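Local coordinates for protein short chain dehydrogenase (Mycobacterium smegmatis, PDB 3UCX) that probably catalyses an oxidation or reduction that uses a nicotinamide cofactor, as a member of the short-chain dehydrogenase/reductase family, at residues A[76-79]-A[80-84]; A[126-129]-A[130-134]; A[159-162]-A[163-167]. All blocks are in the same frame, centred on the assembly; numbering follows the deposited sequence.

Contact 1: residues A[76-79]-A[80-84]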
loop_
_atom_site.group_PDB
_atom_site.type_symbol
_atom_site.label_atom_id
_atom_site.label_comp_id
_atom_site.label_asym_id
_atom_site.label_seq_id
_atom_site.Cartn_x
_atom_site.Cartn_y
_atom_site.Cartn_z
ATOM N N ALA A 76 -2.943 -33.184 -13.498
ATOM C CA ALA A 76 -3.874 -34.212 -13.050
ATOM C C ALA A 76 -3.124 -35.454 -12.613
ATOM O O ALA A 76 -3.459 -36.071 -11.596
ATOM C CB ALA A 76 -4.903 -34.551 -14.136
ATOM N N HIS A 77 -2.099 -35.817 -13.377
ATOM C CA HIS A 77 -1.246 -36.950 -13.024
ATOM C C HIS A 77 -0.524 -36.726 -11.707
ATOM O O HIS A 77 -0.499 -37.618 -10.862
ATOM C CB HIS A 77 -0.256 -37.252 -14.159
ATOM C CG HIS A 77 0.734 -38.351 -13.845
ATOM N ND1 HIS A 77 0.374 -39.651 -13.757
ATOM C CD2 HIS A 77 2.114 -38.311 -13.623
ATOM C CE1 HIS A 77 1.455 -40.401 -13.478
ATOM N NE2 HIS A 77 2.522 -39.585 -13.396
ATOM N N LEU A 78 0.066 -35.550 -11.511
ATOM C CA LEU A 78 0.697 -35.216 -10.209
ATOM C C LEU A 78 -0.260 -35.383 -9.020
ATOM O O LEU A 78 0.101 -35.954 -8.004
ATOM C CB LEU A 78 1.234 -33.781 -10.230
ATOM C CG LEU A 78 1.779 -33.188 -8.931
ATOM C CD1 LEU A 78 3.040 -33.929 -8.489
ATOM C CD2 LEU A 78 2.044 -31.687 -9.108
ATOM N N VAL A 79 -1.478 -34.876 -9.151
ATOM C CA VAL A 79 -2.489 -35.037 -8.111
ATOM C C VAL A 79 -2.783 -36.527 -7.884
ATOM O O VAL A 79 -2.794 -36.995 -6.753
ATOM C CB VAL A 79 -3.790 -34.278 -8.461
ATOM C CG1 VAL A 79 -4.881 -34.554 -7.427
ATOM C CG2 VAL A 79 -3.510 -32.779 -8.565
ATOM N N ASP A 80 -3.012 -37.267 -8.960
ATOM C CA ASP A 80 -3.323 -38.691 -8.835
ATOM C C ASP A 80 -2.180 -39.458 -8.153
ATOM O O ASP A 80 -2.413 -40.245 -7.225
ATOM C CB ASP A 80 -3.672 -39.304 -10.201
ATOM C CG ASP A 80 -5.028 -38.850 -10.734
ATOM O OD1 ASP A 80 -5.887 -38.392 -9.943
ATOM O OD2 ASP A 80 -5.247 -38.942 -11.970
ATOM N N GLU A 81 -0.941 -39.170 -8.540
ATOM C CA GLU A 81 0.208 -39.882 -7.951
ATOM C C GLU A 81 0.379 -39.548 -6.473
ATOM O O GLU A 81 0.657 -40.422 -5.652
ATOM C CB GLU A 81 1.488 -39.603 -8.734
ATOM C CG GLU A 81 1.523 -40.289 -10.093
ATOM C CD GLU A 81 1.585 -41.802 -9.986
ATOM O OE1 GLU A 81 2.462 -42.328 -9.277
ATOM O OE2 GLU A 81 0.739 -42.465 -10.602
ATOM N N THR A 82 0.176 -38.280 -6.128
ATOM C CA THR A 82 0.223 -37.838 -4.736
ATOM C C THR A 82 -0.826 -38.517 -3.871
ATOM O O THR A 82 -0.556 -38.944 -2.751
ATOM C CB THR A 82 0.015 -36.304 -4.674
ATOM O OG1 THR A 82 1.094 -35.663 -5.364
ATOM C CG2 THR A 82 -0.052 -35.809 -3.239
ATOM N N MET A 83 -2.051 -38.575 -4.371
ATOM C CA MET A 83 -3.134 -39.165 -3.596
ATOM C C MET A 83 -2.951 -40.686 -3.496
ATOM O O MET A 83 -3.265 -41.285 -2.474
ATOM C CB MET A 83 -4.475 -38.755 -4.202
ATOM C CG MET A 83 -4.656 -37.226 -4.223
ATOM S SD MET A 83 -4.283 -36.385 -2.655
ATOM C CE MET A 83 -5.664 -37.158 -1.802
ATOM N N LYS A 84 -2.384 -41.292 -4.530
ATOM C CA LYS A 84 -2.051 -42.722 -4.485
ATOM C C LYS A 84 -0.938 -43.000 -3.442
ATOM O O LYS A 84 -1.023 -43.939 -2.662
ATOM C CB LYS A 84 -1.648 -43.194 -5.895
ATOM C CG LYS A 84 -1.249 -44.650 -5.985
ATOM C CD LYS A 84 -0.666 -45.008 -7.349
ATOM C CE LYS A 84 -0.065 -46.407 -7.297
ATOM N NZ LYS A 84 0.735 -46.773 -8.507
HETATM O O HOH W 1 -6.298 -35.721 -10.887
#

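Contact 2: residues A[126-129]-A[130-134]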
loop_
_atom_site.group_PDB
_atom_site.type_symbol
_atom_site.label_atom_id
_atom_site.label_comp_id
_atom_site.label_asym_id
_atom_site.label_seq_id
_atom_site.Cartn_x
_atom_site.Cartn_y
_atom_site.Cartn_z
ATOM N N ARG A 126 -3.368 -23.725 -11.602
ATOM C CA ARG A 126 -3.642 -25.125 -11.946
ATOM C C ARG A 126 -3.291 -26.065 -10.796
ATOM O O ARG A 126 -4.080 -26.950 -10.445
ATOM C CB ARG A 126 -2.874 -25.515 -13.213
ATOM C CG ARG A 126 -3.604 -26.471 -14.113
ATOM C CD ARG A 126 -2.808 -26.824 -15.379
ATOM N NE ARG A 126 -3.319 -26.123 -16.560
ATOM C CZ ARG A 126 -2.786 -25.038 -17.107
ATOM N NH1 ARG A 126 -1.693 -24.492 -16.610
ATOM N NH2 ARG A 126 -3.347 -24.501 -18.185
ATOM N N LEU A 127 -2.130 -25.860 -10.192
ATOM C CA LEU A 127 -1.714 -26.631 -9.012
ATOM C C LEU A 127 -2.652 -26.496 -7.841
ATOM O O LEU A 127 -3.028 -27.484 -7.222
ATOM C CB LEU A 127 -0.330 -26.201 -8.514
ATOM C CG LEU A 127 0.832 -27.101 -8.846
ATOM C CD1 LEU A 127 0.583 -28.527 -8.342
ATOM C CD2 LEU A 127 0.924 -27.039 -10.357
ATOM N N ILE A 128 -2.975 -25.253 -7.504
ATOM C CA ILE A 128 -3.841 -24.955 -6.379
ATOM C C ILE A 128 -5.203 -25.594 -6.604
ATOM O O ILE A 128 -5.746 -26.200 -5.685
ATOM C CB ILE A 128 -3.965 -23.444 -6.113
ATOM C CG1 ILE A 128 -2.603 -22.879 -5.605
ATOM C CG2 ILE A 128 -5.094 -23.162 -5.130
ATOM C CD1 ILE A 128 -2.423 -21.380 -5.747
ATOM N N GLN A 129 -5.743 -25.465 -7.812
ATOM C CA GLN A 129 -7.047 -26.032 -8.126
ATOM C C GLN A 129 -7.025 -27.556 -8.076
ATOM O O GLN A 129 -7.942 -28.182 -7.505
ATOM C CB GLN A 129 -7.540 -25.520 -9.483
ATOM C CG GLN A 129 -7.851 -24.027 -9.419
ATOM C CD GLN A 129 -8.443 -23.428 -10.683
ATOM O OE1 GLN A 129 -8.213 -23.925 -11.800
ATOM N NE2 GLN A 129 -9.205 -22.338 -10.515
ATOM N N GLY A 130 -5.972 -28.156 -8.649
ATOM C CA GLY A 130 -5.794 -29.597 -8.621
ATOM C C GLY A 130 -5.789 -30.172 -7.219
ATOM O O GLY A 130 -6.361 -31.237 -6.968
ATOM N N PHE A 131 -5.143 -29.458 -6.308
ATOM C CA PHE A 131 -5.075 -29.872 -4.916
ATOM C C PHE A 131 -6.133 -29.264 -4.000
ATOM O O PHE A 131 -6.081 -29.459 -2.798
ATOM C CB PHE A 131 -3.652 -29.626 -4.390
ATOM C CG PHE A 131 -2.660 -30.662 -4.876
ATOM C CD1 PHE A 131 -2.779 -31.977 -4.491
ATOM C CD2 PHE A 131 -1.633 -30.316 -5.732
ATOM C CE1 PHE A 131 -1.880 -32.934 -4.925
ATOM C CE2 PHE A 131 -0.723 -31.257 -6.167
ATOM C CZ PHE A 131 -0.850 -32.574 -5.779
ATOM N N THR A 132 -7.122 -28.570 -4.555
ATOM C CA THR A 132 -8.166 -27.997 -3.709
ATOM C C THR A 132 -8.943 -29.079 -2.952
ATOM O O THR A 132 -9.182 -28.920 -1.745
ATOM C CB THR A 132 -9.079 -27.021 -4.469
ATOM O OG1 THR A 132 -8.353 -25.822 -4.770
ATOM C CG2 THR A 132 -10.368 -26.672 -3.673
ATOM N N PRO A 133 -9.306 -30.199 -3.622
ATOM C CA PRO A 133 -10.018 -31.207 -2.872
ATOM C C PRO A 133 -9.233 -31.756 -1.669
ATOM O O PRO A 133 -9.795 -31.925 -0.569
ATOM C CB PRO A 133 -10.298 -32.289 -3.930
ATOM C CG PRO A 133 -10.427 -31.521 -5.194
ATOM C CD PRO A 133 -9.368 -30.459 -5.074
ATOM N N ALA A 134 -7.945 -31.989 -1.866
ATOM C CA ALA A 134 -7.077 -32.431 -0.787
ATOM C C ALA A 134 -6.961 -31.387 0.313
ATOM O O ALA A 134 -7.126 -31.706 1.480
ATOM C CB ALA A 134 -5.707 -32.827 -1.320
#

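Contact 3: residues A[159-162]-A[163-167]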
loop_
_atom_site.group_PDB
_atom_site.type_symbol
_atom_site.label_atom_id
_atom_site.label_comp_id
_atom_site.label_asym_id
_atom_site.label_seq_id
_atom_site.Cartn_x
_atom_site.Cartn_y
_atom_site.Cartn_z
ATOM N N ALA A 159 8.531 -7.270 -17.082
ATOM C CA ALA A 159 7.838 -8.530 -17.353
ATOM C C ALA A 159 7.698 -9.321 -16.068
ATOM O O ALA A 159 6.659 -9.915 -15.809
ATOM C CB ALA A 159 8.579 -9.362 -18.415
ATOM N N TYR A 160 8.758 -9.300 -15.263
ATOM C CA TYR A 160 8.804 -10.025 -13.995
ATOM C C TYR A 160 7.817 -9.423 -12.986
ATOM O O TYR A 160 7.035 -10.147 -12.368
ATOM C CB TYR A 160 10.235 -9.989 -13.447
ATOM C CG TYR A 160 10.543 -10.977 -12.353
ATOM C CD1 TYR A 160 10.190 -12.305 -12.471
ATOM C CD2 TYR A 160 11.274 -10.602 -11.237
ATOM C CE1 TYR A 160 10.498 -13.220 -11.474
ATOM C CE2 TYR A 160 11.579 -11.518 -10.240
ATOM C CZ TYR A 160 11.173 -12.816 -10.368
ATOM O OH TYR A 160 11.478 -13.766 -9.413
ATOM N N LYS A 161 7.838 -8.104 -12.839
ATOM C CA LYS A 161 6.854 -7.428 -11.983
ATOM C C LYS A 161 5.395 -7.680 -12.434
ATOM O O LYS A 161 4.498 -7.876 -11.591
ATOM C CB LYS A 161 7.126 -5.925 -11.914
ATOM C CG LYS A 161 6.183 -5.110 -11.007
ATOM C CD LYS A 161 6.430 -3.629 -11.221
ATOM C CE LYS A 161 5.546 -2.652 -10.442
ATOM N NZ LYS A 161 5.680 -2.916 -9.016
ATOM N N MET A 162 5.168 -7.674 -13.740
ATOM C CA MET A 162 3.811 -7.882 -14.267
ATOM C C MET A 162 3.270 -9.254 -13.876
ATOM O O MET A 162 2.160 -9.360 -13.348
ATOM C CB MET A 162 3.752 -7.731 -15.781
ATOM C CG MET A 162 2.415 -8.192 -16.407
ATOM S SD MET A 162 2.556 -8.427 -18.189
ATOM C CE MET A 162 2.819 -6.718 -18.647
ATOM N N ALA A 163 4.057 -10.293 -14.124
ATOM C CA ALA A 163 3.639 -11.668 -13.835
ATOM C C ALA A 163 3.489 -11.881 -12.334
ATOM O O ALA A 163 2.506 -12.492 -11.855
ATOM C CB ALA A 163 4.650 -12.645 -14.414
ATOM N N LYS A 164 4.475 -11.408 -11.588
ATOM C CA LYS A 164 4.427 -11.545 -10.133
ATOM C C LYS A 164 3.259 -10.780 -9.497
ATOM O O LYS A 164 2.668 -11.248 -8.513
ATOM C CB LYS A 164 5.759 -11.162 -9.523
ATOM C CG LYS A 164 6.853 -12.206 -9.828
ATOM C CD LYS A 164 6.679 -13.430 -8.949
ATOM C CE LYS A 164 7.941 -14.249 -8.766
ATOM N NZ LYS A 164 8.005 -15.360 -9.737
ATOM N N SER A 165 2.942 -9.621 -10.051
ATOM C CA SER A 165 1.822 -8.811 -9.589
ATOM C C SER A 165 0.492 -9.493 -9.879
ATOM O O SER A 165 -0.403 -9.492 -9.042
ATOM C CB SER A 165 1.860 -7.440 -10.230
ATOM O OG SER A 165 3.006 -6.730 -9.734
ATOM N N ALA A 166 0.365 -10.071 -11.057
ATOM C CA ALA A 166 -0.830 -10.840 -11.396
ATOM C C ALA A 166 -0.960 -12.026 -10.410
ATOM O O ALA A 166 -2.060 -12.320 -9.910
ATOM C CB ALA A 166 -0.776 -11.333 -12.853
ATOM N N LEU A 167 0.165 -12.677 -10.097
ATOM C CA LEU A 167 0.178 -13.784 -9.141
ATOM C C LEU A 167 -0.251 -13.339 -7.742
ATOM O O LEU A 167 -0.996 -14.047 -7.061
ATOM C CB LEU A 167 1.551 -14.453 -9.099
ATOM C CG LEU A 167 1.820 -15.450 -7.951
ATOM C CD1 LEU A 167 0.916 -16.693 -8.004
ATOM C CD2 LEU A 167 3.292 -15.853 -7.936
HETATM O O HOH W 2 3.398 -4.439 -8.291
#

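Contact 1: residues A[76-79]-A[80-84]
From Ala-76 to Met-83 the backbone is one regular alpha-helix: the amide of Glu-81 bonds to His-77 O (N to O 2.8 Å), and the same i to i+4 pattern starts from Ala-76, Leu-78 and Val-79. Thr-82 adds a second donor on the buried side. Its OG1 reaches Leu-78 O at 2.8 Å, and its own N meets the same oxygen from the opposite face of the carbonyl plane. OG1 can do so because it sits beside the backbone N (chi1 -63°), turned back onto the preceding turn. A threonine suits this place: its hydroxyl is satisfied inside the helix, so the residue can pack against Val-39 and Val-89. On the outer side, His-77 and Glu-81 cross at a slant. Glu-81 CG lies over one face of the imidazole, 3.7 Å from the ring centroid and displaced toward the CE1-NE2 rim, a CH-pi contact. The bend at chi2 of Glu-81 (-67°) folds its carboxylate back, so that OE2 stands 3.6 Å from His-77 CE1; with the carboxylate and ring nitrogens not in contact, its charge might slightly favour a protonated ring. Asp-80 is also exposed, and a water that donates to both Ala-76 O and Asp-80 OD1 joins them. Val-79 CG1 runs alongside Met-83 CG at 4.2 Å. Leu-78, by contrast, is buried against Val-39, Ala-41 and Val-65. Polar outside and apolar inside, this is the amphipathic helix 72-85 of a Rossmann fold, the crossover from strand 62-66 to strand 91-94.

Contact 2: residues A[126-129]-A[130-134]
Thr-132 OG1 donates to Ile-128 O at 2.8 Å across the point where helix 110-130 of this Rossmann-fold subunit gives way to helix 132-138; just before it, Gly-130 N bonds to Arg-126 O at 2.9 Å in the last turn of the first helix. Phe-131 N still follows the helical pattern, bonding to Leu-127 O at 3.0 Å. At Thr-132 the pattern shortens: its N turns to Gln-129 O (3.1 Å), three residues back, and stands 72° out of that carbonyl plane. The break comes at Phe-131, whose phi and psi (-95° and 9°) leave the helical region and which occupies the N-cap position of the next helix. Pro-133 fits just beyond it, since a residue in the first turn of a helix has no need of an N-H; its CD rests 3.6 Å from Gln-129 O. The hydroxyl of Thr-132 supplies the donor for Ile-128 O, which its amide meets at too poor an angle to bond. Further out, Arg-126 carries its charge away from the junction, to a salt bridge with Asp-72 and a cation-pi contact with Phe-110 of the second subunit. Ile-128, buried and branched, packs on Val-142 and Asn-144 of the central sheet. Leu-127 and Phe-131 run side by side toward helix 72-85, with Leu-127 CD1 set at the edge of the phenyl ring, in its plane, 3.7 Å from Phe-131 CE2.

Contact 3: residues A[159-162]-A[163-167]
Tyr-160 and Lys-164 meet one turn apart on helix 158-179, a local contact within the crossover from strand 141-145 to strand 184-190. They form the YxxxK motif of short-chain dehydrogenases, so they are probably the catalytic tyrosine and lysine, as in relatives. One helical turn sets the two functional ends together: Lys-164 CE lies 3.6 Å from Tyr-160 OH, and NZ 3.7 Å from CE1. Lys-164 CG lies over one ring face, near the rim, and bends at chi2 (-77°) and chi4 (-95°) carry CE and NZ to the phenol end. Tyr-160 also touches Ser-147, probably the family's active-site serine. Ala-159 and Ala-166, both small, let the helix lie close to helix 110-130; Ala-166 also meets Met-162 of the second subunit, while the long Met-162 reaches Val-121 of that subunit. One residue on from the motif pair, Ser-165 binds Lys-161 O twice, through its N at 2.8 Å and through OG at 2.6 Å, from opposite faces of the carbonyl plane. Lys-161 is extended to CE, then turns at chi4 (58°), bringing its ammonium to His-152 O. A water accepts from Lys-161 NZ at 2.8 Å and donates to Ser-165 OG at 2.7 Å.

Overall arrangement
Along the chain the three contacts follow in series, on helix 72-85, at the junction of helices 110-130 and 132-138, and on helix 158-179, all in one Rossmann-type subunit with a parallel seven-stranded sheet. Contacts 1 and 2 are neighbours, their centres 11 Å apart: Leu-78 packs on Leu-127, and Val-79 and Thr-82 on Phe-131, so helix 72-85 is tied to the end of helix 110-130. Contact 3 stands about 22 Å from contact 2 and 29 Å from contact 1, centre to centre. Contacts 2 and 3 both touch the second subunit, so the end of helix 110-130 and the probable active-site helix 158-179 join in the assembly, whereas contact 1 meets no other chain of it.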